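Local coordinates for DUF115 domain-containing protein (Magnetospirillum magneticum AMB-1, PDB 5MU5) that is a Maf glycosyltransferase that probably glycosylates flagellin and is involved in the formation of the bacterial flagellum, at residues A[20-25]-A[165-170]; A[143-148]-A[177-182]. All coordinates share one frame; numbering follows the deposited sequence.

Contact 1: residues A[20-25]-A[165-170]; sequences LELMPE and DWRPLL. With EDO (1,2-ethanediol), chain I.
L22, the last residue of helix 9-22, meets L170 near the end of helix 166-171 with their CA atoms 6.0 Å apart, at the point where the chain turns through M23, the N-cap residue of helix 24-32. This is a helix-to-helix junction on one side of the parallel sheet in the N-terminal domain, with apolar contacts on the inner side and a salt bridge towards the outside. The L22 side chain lies against the carbonyl and CB of L170: its CD1 is 3.8 Å from L170 O and 3.9 Å from L170 CB. Farther out, R167 NH2 donates to E21 OE1 over 2.8 Å in a nearly straight bond (172°). The oxygen sits in the guanidinium plane and is met almost along its C-O axis, although carboxylate and guanidinium planes are turned 46° apart. The extended E21 chain, with CG anti to the backbone N (chi1 -179°), carries the carboxylate out to this partner. Its other oxygen, OE2, bridges to R174, while R167 NH1 pairs with E171, so the charges form a small network. Deeper in, the M23 and L170 side chains cross at about a right angle, and the methyl M23 CE rests 3.9 Å from L170 CD2.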
ATOM      1  N   LEU A  20      19.474  11.600  23.535  1.00 38.61           N
ATOM      2  CA  LEU A  20      20.672  10.824  23.201  1.00 40.55           C
ATOM      3  C   LEU A  20      20.511   9.342  23.494  1.00 42.18           C
ATOM      4  O   LEU A  20      21.104   8.511  22.822  1.00 43.91           O
ATOM      5  CB  LEU A  20      21.884  11.359  23.933  1.00 41.06           C
ATOM      6  CG  LEU A  20      22.379  12.699  23.398  1.00 41.21           C
ATOM      7  CD1 LEU A  20      23.302  13.383  24.402  1.00 42.89           C
ATOM      8  CD2 LEU A  20      23.076  12.500  22.070  1.00 40.65           C
ATOM      9  N   GLU A  21      19.694   9.029  24.489  1.00 43.29           N
ATOM     10  CA  GLU A  21      19.428   7.656  24.877  1.00 44.50           C
ATOM     11  C   GLU A  21      18.345   6.983  24.011  1.00 44.08           C
ATOM     12  O   GLU A  21      18.504   5.856  23.564  1.00 42.48           O
ATOM     13  CB  GLU A  21      18.981   7.635  26.348  1.00 45.79           C
ATOM     14  CG  GLU A  21      18.679   6.248  26.900  1.00 47.92           C
ATOM     15  CD  GLU A  21      18.127   6.278  28.313  1.00 51.14           C
ATOM     16  OE1 GLU A  21      18.079   7.355  28.943  1.00 50.31           O
ATOM     17  OE2 GLU A  21      17.761   5.198  28.804  1.00 55.27           O
ATOM     18  N   LEU A  22      17.241   7.680  23.789  1.00 45.25           N
ATOM     19  CA  LEU A  22      16.065   7.083  23.164  1.00 45.29           C
ATOM     20  C   LEU A  22      15.760   7.508  21.734  1.00 44.49           C
ATOM     21  O   LEU A  22      14.903   6.893  21.110  1.00 43.80           O
ATOM     22  CB  LEU A  22      14.856   7.363  24.052  1.00 46.20           C
ATOM     23  CG  LEU A  22      14.975   6.679  25.424  1.00 47.19           C
ATOM     24  CD1 LEU A  22      14.233   7.448  26.513  1.00 46.88           C
ATOM     25  CD2 LEU A  22      14.484   5.242  25.325  1.00 47.05           C
ATOM     26  N   MET A  23      16.421   8.556  21.234  1.00 43.85           N
ATOM     27  CA  MET A  23      16.291   8.991  19.829  1.00 44.73           C
ATOM     28  C   MET A  23      17.648   9.535  19.374  1.00 44.53           C
ATOM     29  O   MET A  23      17.781  10.726  19.052  1.00 43.70           O
ATOM     30  CB  MET A  23      15.190  10.047  19.701  1.00 46.25           C
ATOM     31  CG  MET A  23      14.663  10.189  18.293  1.00 48.98           C
ATOM     32  SD  MET A  23      13.492  11.551  18.116  1.00 52.94           S
ATOM     33  CE  MET A  23      12.009  10.817  18.766  1.00 51.53           C
ATOM     34  N   PRO A  24      18.661   8.650  19.328  1.00 45.67           N
ATOM     35  CA  PRO A  24      20.070   9.111  19.326  1.00 47.39           C
ATOM     36  C   PRO A  24      20.458  10.093  18.225  1.00 45.99           C
ATOM     37  O   PRO A  24      21.118  11.110  18.512  1.00 45.01           O
ATOM     38  CB  PRO A  24      20.898   7.809  19.253  1.00 46.11           C
ATOM     39  CG  PRO A  24      19.955   6.717  19.580  1.00 47.89           C
ATOM     40  CD  PRO A  24      18.556   7.180  19.255  1.00 46.13           C
ATOM     41  N   GLU A  25      20.074   9.801  16.992  1.00 46.16           N
ATOM     42  CA  GLU A  25      20.402  10.699  15.874  1.00 47.88           C
ATOM     43  C   GLU A  25      19.837  12.094  16.108  1.00 44.39           C
ATOM     44  O   GLU A  25      20.481  13.084  15.803  1.00 44.60           O
ATOM     45  CB  GLU A  25      19.905  10.138  14.532  1.00 53.31           C
ATOM     46  CG  GLU A  25      20.753   8.991  13.972  1.00 59.50           C
ATOM     47  CD  GLU A  25      20.222   8.430  12.651  1.00 66.70           C
ATOM     48  OE1 GLU A  25      20.647   7.310  12.275  1.00 70.62           O
ATOM     49  OE2 GLU A  25      19.384   9.097  11.981  1.00 71.14           O
ATOM     50  N   ASP A 165       8.766  18.561  29.138  1.00 45.13           N
ATOM     51  CA  ASP A 165       9.288  17.411  29.844  1.00 48.01           C
ATOM     52  C   ASP A 165       9.329  16.257  28.830  1.00 46.05           C
ATOM     53  O   ASP A 165       8.388  15.488  28.701  1.00 44.28           O
ATOM     54  CB  ASP A 165       8.411  17.060  31.051  1.00 50.66           C
ATOM     55  CG  ASP A 165       9.101  16.097  32.008  1.00 55.20           C
ATOM     56  OD1 ASP A 165      10.109  15.467  31.617  1.00 56.46           O
ATOM     57  OD2 ASP A 165       8.637  15.970  33.159  1.00 60.79           O
ATOM     58  N   TRP A 166      10.439  16.153  28.111  1.00 44.15           N
ATOM     59  CA  TRP A 166      10.573  15.192  27.033  1.00 40.31           C
ATOM     60  C   TRP A 166      10.765  13.720  27.396  1.00 39.62           C
ATOM     61  O   TRP A 166      10.460  12.838  26.588  1.00 39.25           O
ATOM     62  CB  TRP A 166      11.740  15.605  26.159  1.00 40.58           C
ATOM     63  CG  TRP A 166      11.421  16.647  25.181  1.00 40.22           C
ATOM     64  CD1 TRP A 166      11.843  17.943  25.188  1.00 39.65           C
ATOM     65  CD2 TRP A 166      10.630  16.481  24.012  1.00 38.73           C
ATOM     66  NE1 TRP A 166      11.370  18.592  24.083  1.00 40.94           N
ATOM     67  CE2 TRP A 166      10.609  17.723  23.345  1.00 39.75           C
ATOM     68  CE3 TRP A 166       9.930  15.402  23.461  1.00 38.99           C
ATOM     69  CZ2 TRP A 166       9.911  17.921  22.137  1.00 39.53           C
ATOM     70  CZ3 TRP A 166       9.227  15.590  22.266  1.00 38.15           C
ATOM     71  CH2 TRP A 166       9.224  16.844  21.615  1.00 38.20           C
ATOM     72  N   ARG A 167      11.298  13.444  28.572  1.00 41.68           N
ATOM     73  CA  ARG A 167      11.611  12.073  28.941  1.00 45.31           C
ATOM     74  C   ARG A 167      10.413  11.121  28.931  1.00 44.58           C
ATOM     75  O   ARG A 167      10.522  10.050  28.381  1.00 42.76           O
ATOM     76  CB  ARG A 167      12.382  11.973  30.275  1.00 47.41           C
ATOM     77  CG  ARG A 167      12.626  10.515  30.677  1.00 50.80           C
ATOM     78  CD  ARG A 167      13.684  10.304  31.736  1.00 53.90           C
ATOM     79  NE  ARG A 167      15.037  10.378  31.194  1.00 60.43           N
ATOM     80  CZ  ARG A 167      15.688   9.368  30.613  1.00 60.33           C
ATOM     81  NH1 ARG A 167      15.124   8.178  30.451  1.00 60.63           N
ATOM     82  NH2 ARG A 167      16.917   9.557  30.165  1.00 60.12           N
ATOM     83  N   PRO A 168       9.283  11.501  29.550  1.00 46.90           N
ATOM     84  CA  PRO A 168       8.135  10.600  29.507  1.00 45.84           C
ATOM     85  C   PRO A 168       7.669  10.332  28.069  1.00 46.95           C
ATOM     86  O   PRO A 168       7.229   9.234  27.774  1.00 46.51           O
ATOM     87  CB  PRO A 168       7.070  11.356  30.299  1.00 48.16           C
ATOM     88  CG  PRO A 168       7.837  12.266  31.203  1.00 49.03           C
ATOM     89  CD  PRO A 168       8.996  12.705  30.356  1.00 48.81           C
ATOM     90  N   LEU A 169       7.808  11.306  27.175  1.00 45.06           N
ATOM     91  CA  LEU A 169       7.476  11.087  25.767  1.00 45.32           C
ATOM     92  C   LEU A 169       8.456  10.134  25.105  1.00 42.33           C
ATOM     93  O   LEU A 169       8.059   9.130  24.509  1.00 37.78           O
ATOM     94  CB  LEU A 169       7.473  12.408  25.006  1.00 48.78           C
ATOM     95  CG  LEU A 169       6.345  13.348  25.403  1.00 55.40           C
ATOM     96  CD1 LEU A 169       6.489  14.705  24.733  1.00 59.46           C
ATOM     97  CD2 LEU A 169       5.034  12.702  25.008  1.00 60.33           C
ATOM     98  N   LEU A 170       9.745  10.444  25.218  1.00 41.50           N
ATOM     99  CA  LEU A 170      10.783   9.609  24.623  1.00 40.21           C
ATOM    100  C   LEU A 170      10.781   8.192  25.173  1.00 40.24           C
ATOM    101  O   LEU A 170      11.089   7.248  24.456  1.00 37.56           O
ATOM    102  CB  LEU A 170      12.146  10.255  24.827  1.00 40.90           C
ATOM    103  CG  LEU A 170      12.331  11.490  23.962  1.00 41.92           C
ATOM    104  CD1 LEU A 170      13.363  12.424  24.562  1.00 42.73           C
ATOM    105  CD2 LEU A 170      12.703  11.065  22.548  1.00 43.67           C
TER
HETATM  106  C1  EDO I 708      16.733   7.545  16.135  1.00 45.23           C
HETATM  107  O1  EDO I 708      18.148   7.606  15.990  1.00 44.38           O
HETATM  108  C2  EDO I 708      16.254   8.321  14.923  1.00 51.70           C
HETATM  109  O2  EDO I 708      16.604   9.711  15.127  1.00 58.63           O

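Contact 2: residues A[143-148]-A[177-182]; sequences NPAGIH and PLRLNI
Strands 146-148 and 180-182 run side by side as parallel neighbours, their axes 4.8 Å apart and 4° from exact alignment, at one edge of a Rossmann-like four-stranded sheet. Two backbone bonds set the register and satisfy groups of both strands: I147 N donates to R179 O over 2.8 Å, and I147 O accepts from N181 N over 2.9 Å. CA-H groups of G146 and L180 add contacts to the same two carbonyls.

Just before the first strand, A145 O receives R179 NE at 2.8 Å, with the donor in the carbonyl plane; NH2 reaches the same oxygen only weakly. R179 gets there through a bend at chi3 (52°) that turns the guanidinium so that its NE edge meets A145 O. One water accepts from R179 NH2 and lies 2.9 Å from P144 O, while a second, 2.6 Å from R179 O, also approaches A145 O.

On the sheet face bearing H148 and N181, the two side chains lie alongside each other, ring and amide planes 17° apart. N181 ND2 donates to H148 ND1 over 3.0 Å, in the ring plane, and bonds weakly to L178 O. H148 NE2 in turn bonds to H123 ND1, and A198 of helix 188-202 touches both side chains. On the other face, I147 CB packs 3.8 Å from L180 CD1.

Because ND1 accepts from the amide, the H148 proton probably sits on NE2, which would then donate to H123; a neutral imidazole with its rotation fixed at both nitrogens is the likely outcome.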
ATOM      1  N   ASN A 143      -4.231  10.779  26.078  1.00 48.83           N
ATOM      2  CA  ASN A 143      -3.319   9.675  26.372  1.00 45.87           C
ATOM      3  C   ASN A 143      -3.025   8.816  25.114  1.00 43.13           C
ATOM      4  O   ASN A 143      -3.294   7.614  25.076  1.00 39.03           O
ATOM      5  CB  ASN A 143      -3.886   8.847  27.507  1.00 47.98           C
ATOM      6  CG  ASN A 143      -2.896   7.823  28.032  1.00 53.14           C
ATOM      7  OD1 ASN A 143      -1.723   8.134  28.294  1.00 54.82           O
ATOM      8  ND2 ASN A 143      -3.364   6.589  28.203  1.00 54.64           N
ATOM      9  N   PRO A 144      -2.502   9.455  24.056  1.00 39.66           N
ATOM     10  CA  PRO A 144      -2.272   8.745  22.818  1.00 39.25           C
ATOM     11  C   PRO A 144      -1.163   7.705  22.949  1.00 38.26           C
ATOM     12  O   PRO A 144      -0.320   7.824  23.807  1.00 36.85           O
ATOM     13  CB  PRO A 144      -1.855   9.861  21.854  1.00 40.15           C
ATOM     14  CG  PRO A 144      -1.217  10.879  22.738  1.00 40.23           C
ATOM     15  CD  PRO A 144      -2.067  10.856  23.972  1.00 40.84           C
ATOM     16  N   ALA A 145      -1.209   6.673  22.123  1.00 36.56           N
ATOM     17  CA  ALA A 145      -0.182   5.655  22.100  1.00 35.33           C
ATOM     18  C   ALA A 145       0.863   6.009  21.038  1.00 34.38           C
ATOM     19  O   ALA A 145       1.990   5.580  21.143  1.00 35.14           O
ATOM     20  CB  ALA A 145      -0.805   4.315  21.774  1.00 35.79           C
ATOM     21  N   GLY A 146       0.450   6.740  20.000  1.00 33.67           N
ATOM     22  CA  GLY A 146       1.306   7.165  18.892  1.00 33.60           C
ATOM     23  C   GLY A 146       1.295   8.685  18.835  1.00 35.41           C
ATOM     24  O   GLY A 146       0.232   9.306  18.806  1.00 33.45           O
ATOM     25  N   ILE A 147       2.482   9.291  18.881  1.00 36.45           N
ATOM     26  CA  ILE A 147       2.609  10.742  18.951  1.00 35.64           C
ATOM     27  C   ILE A 147       3.550  11.150  17.847  1.00 36.75           C
ATOM     28  O   ILE A 147       4.692  10.685  17.763  1.00 36.70           O
ATOM     29  CB  ILE A 147       3.160  11.189  20.313  1.00 37.28           C
ATOM     30  CG1 ILE A 147       2.234  10.692  21.432  1.00 36.38           C
ATOM     31  CG2 ILE A 147       3.298  12.713  20.355  1.00 37.63           C
ATOM     32  CD1 ILE A 147       2.763  10.976  22.823  1.00 37.71           C
ATOM     33  N   HIS A 148       3.053  12.034  16.997  1.00 37.79           N
ATOM     34  CA  HIS A 148       3.744  12.426  15.789  1.00 36.45           C
ATOM     35  C   HIS A 148       3.792  13.941  15.739  1.00 36.03           C
ATOM     36  O   HIS A 148       2.770  14.630  15.686  1.00 34.78           O
ATOM     37  CB  HIS A 148       2.992  11.855  14.601  1.00 35.41           C
ATOM     38  CG  HIS A 148       2.590  10.433  14.797  1.00 35.55           C
ATOM     39  ND1 HIS A 148       3.497   9.401  14.737  1.00 37.79           N
ATOM     40  CD2 HIS A 148       1.395   9.866  15.082  1.00 35.02           C
ATOM     41  CE1 HIS A 148       2.879   8.257  14.963  1.00 35.76           C
ATOM     42  NE2 HIS A 148       1.605   8.517  15.191  1.00 33.97           N
ATOM     43  N   PRO A 177      10.020   2.100  18.997  1.00 44.97           N
ATOM     44  CA  PRO A 177      10.400   3.448  18.607  1.00 45.56           C
ATOM     45  C   PRO A 177       9.412   4.139  17.682  1.00 43.87           C
ATOM     46  O   PRO A 177       9.383   5.363  17.625  1.00 41.69           O
ATOM     47  CB  PRO A 177      11.751   3.258  17.897  1.00 48.09           C
ATOM     48  CG  PRO A 177      11.858   1.818  17.565  1.00 47.22           C
ATOM     49  CD  PRO A 177      10.968   1.075  18.509  1.00 49.40           C
ATOM     50  N   LEU A 178       8.580   3.355  17.010  1.00 43.89           N
ATOM     51  CA  LEU A 178       7.574   3.882  16.105  1.00 42.73           C
ATOM     52  C   LEU A 178       6.414   4.572  16.807  1.00 40.02           C
ATOM     53  O   LEU A 178       5.557   5.121  16.143  1.00 44.94           O
ATOM     54  CB  LEU A 178       7.048   2.760  15.191  1.00 45.23           C
ATOM     55  CG  LEU A 178       8.187   2.114  14.382  1.00 48.54           C
ATOM     56  CD1 LEU A 178       7.814   0.764  13.757  1.00 50.25           C
ATOM     57  CD2 LEU A 178       8.699   3.113  13.347  1.00 46.74           C
ATOM     58  N   ARG A 179       6.365   4.555  18.130  1.00 38.43           N
ATOM     59  CA  ARG A 179       5.304   5.280  18.861  1.00 37.35           C
ATOM     60  C   ARG A 179       5.523   6.798  19.008  1.00 36.53           C
ATOM     61  O   ARG A 179       4.581   7.516  19.355  1.00 37.91           O
ATOM     62  CB  ARG A 179       5.082   4.665  20.234  1.00 37.11           C
ATOM     63  CG  ARG A 179       4.438   3.295  20.163  1.00 37.83           C
ATOM     64  CD  ARG A 179       4.280   2.718  21.550  1.00 37.94           C
ATOM     65  NE  ARG A 179       3.614   3.703  22.369  1.00 38.78           N
ATOM     66  CZ  ARG A 179       3.405   3.598  23.664  1.00 39.17           C
ATOM     67  NH1 ARG A 179       3.780   2.534  24.332  1.00 41.90           N
ATOM     68  NH2 ARG A 179       2.801   4.585  24.286  1.00 39.98           N
ATOM     69  N   LEU A 180       6.745   7.284  18.783  1.00 35.67           N
ATOM     70  CA  LEU A 180       7.017   8.716  18.811  1.00 36.32           C
ATOM     71  C   LEU A 180       7.851   9.058  17.609  1.00 38.11           C
ATOM     72  O   LEU A 180       8.925   8.499  17.417  1.00 40.08           O
ATOM     73  CB  LEU A 180       7.782   9.133  20.049  1.00 38.37           C
ATOM     74  CG  LEU A 180       8.139  10.617  20.140  1.00 41.16           C
ATOM     75  CD1 LEU A 180       6.925  11.459  20.424  1.00 42.05           C
ATOM     76  CD2 LEU A 180       9.169  10.828  21.245  1.00 45.90           C
ATOM     77  N   ASN A 181       7.353   9.981  16.808  1.00 36.38           N
ATOM     78  CA  ASN A 181       8.032  10.429  15.605  1.00 36.73           C
ATOM     79  C   ASN A 181       8.140  11.937  15.648  1.00 36.15           C
ATOM     80  O   ASN A 181       7.177  12.613  15.991  1.00 35.94           O
ATOM     81  CB  ASN A 181       7.219  10.030  14.376  1.00 36.75           C
ATOM     82  CG  ASN A 181       7.158   8.539  14.193  1.00 38.44           C
ATOM     83  OD1 ASN A 181       8.110   7.931  13.730  1.00 42.79           O
ATOM     84  ND2 ASN A 181       6.051   7.933  14.579  1.00 38.83           N
ATOM     85  N   ILE A 182       9.322  12.458  15.347  1.00 37.46           N
ATOM     86  CA  ILE A 182       9.512  13.891  15.230  1.00 36.79           C
ATOM     87  C   ILE A 182       9.977  14.119  13.815  1.00 35.95           C
ATOM     88  O   ILE A 182      10.983  13.594  13.407  1.00 38.13           O
ATOM     89  CB  ILE A 182      10.526  14.408  16.233  1.00 41.56           C
ATOM     90  CG1 ILE A 182       9.983  14.151  17.651  1.00 43.24           C
ATOM     91  CG2 ILE A 182      10.787  15.893  15.997  1.00 40.69           C
ATOM     92  CD1 ILE A 182      10.951  14.510  18.751  1.00 47.20           C
TER
HETATM   93  O   HOH W   1       2.464   7.137  23.777  1.00 39.12           O
HETATM   94  O   HOH W   2       4.249   7.815  21.946  1.00 41.14           O

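The centres of contacts 1 and 2 lie about 12 Å apart within the Maf N-terminal domain. Along the chain their segments alternate: 20-25, 143-148, 165-170, 177-182. Strand 146-150 leads through helices 154-160 and 166-171 to strand 180-183, a crossover between parallel neighbours, the second of which is the outermost in its four-stranded sheet. Contact 1 sits on the face bearing I147 and L180: L169 CD2 is 3.6 Å from I147 CD1, and L170 CD2 and M23 CE each come within 3.8 Å of L180 CD2. One apolar layer thus joins the turn between helices 9-22 and 24-32, the crossover helix 166-171 and the two strands at this side of the sheet.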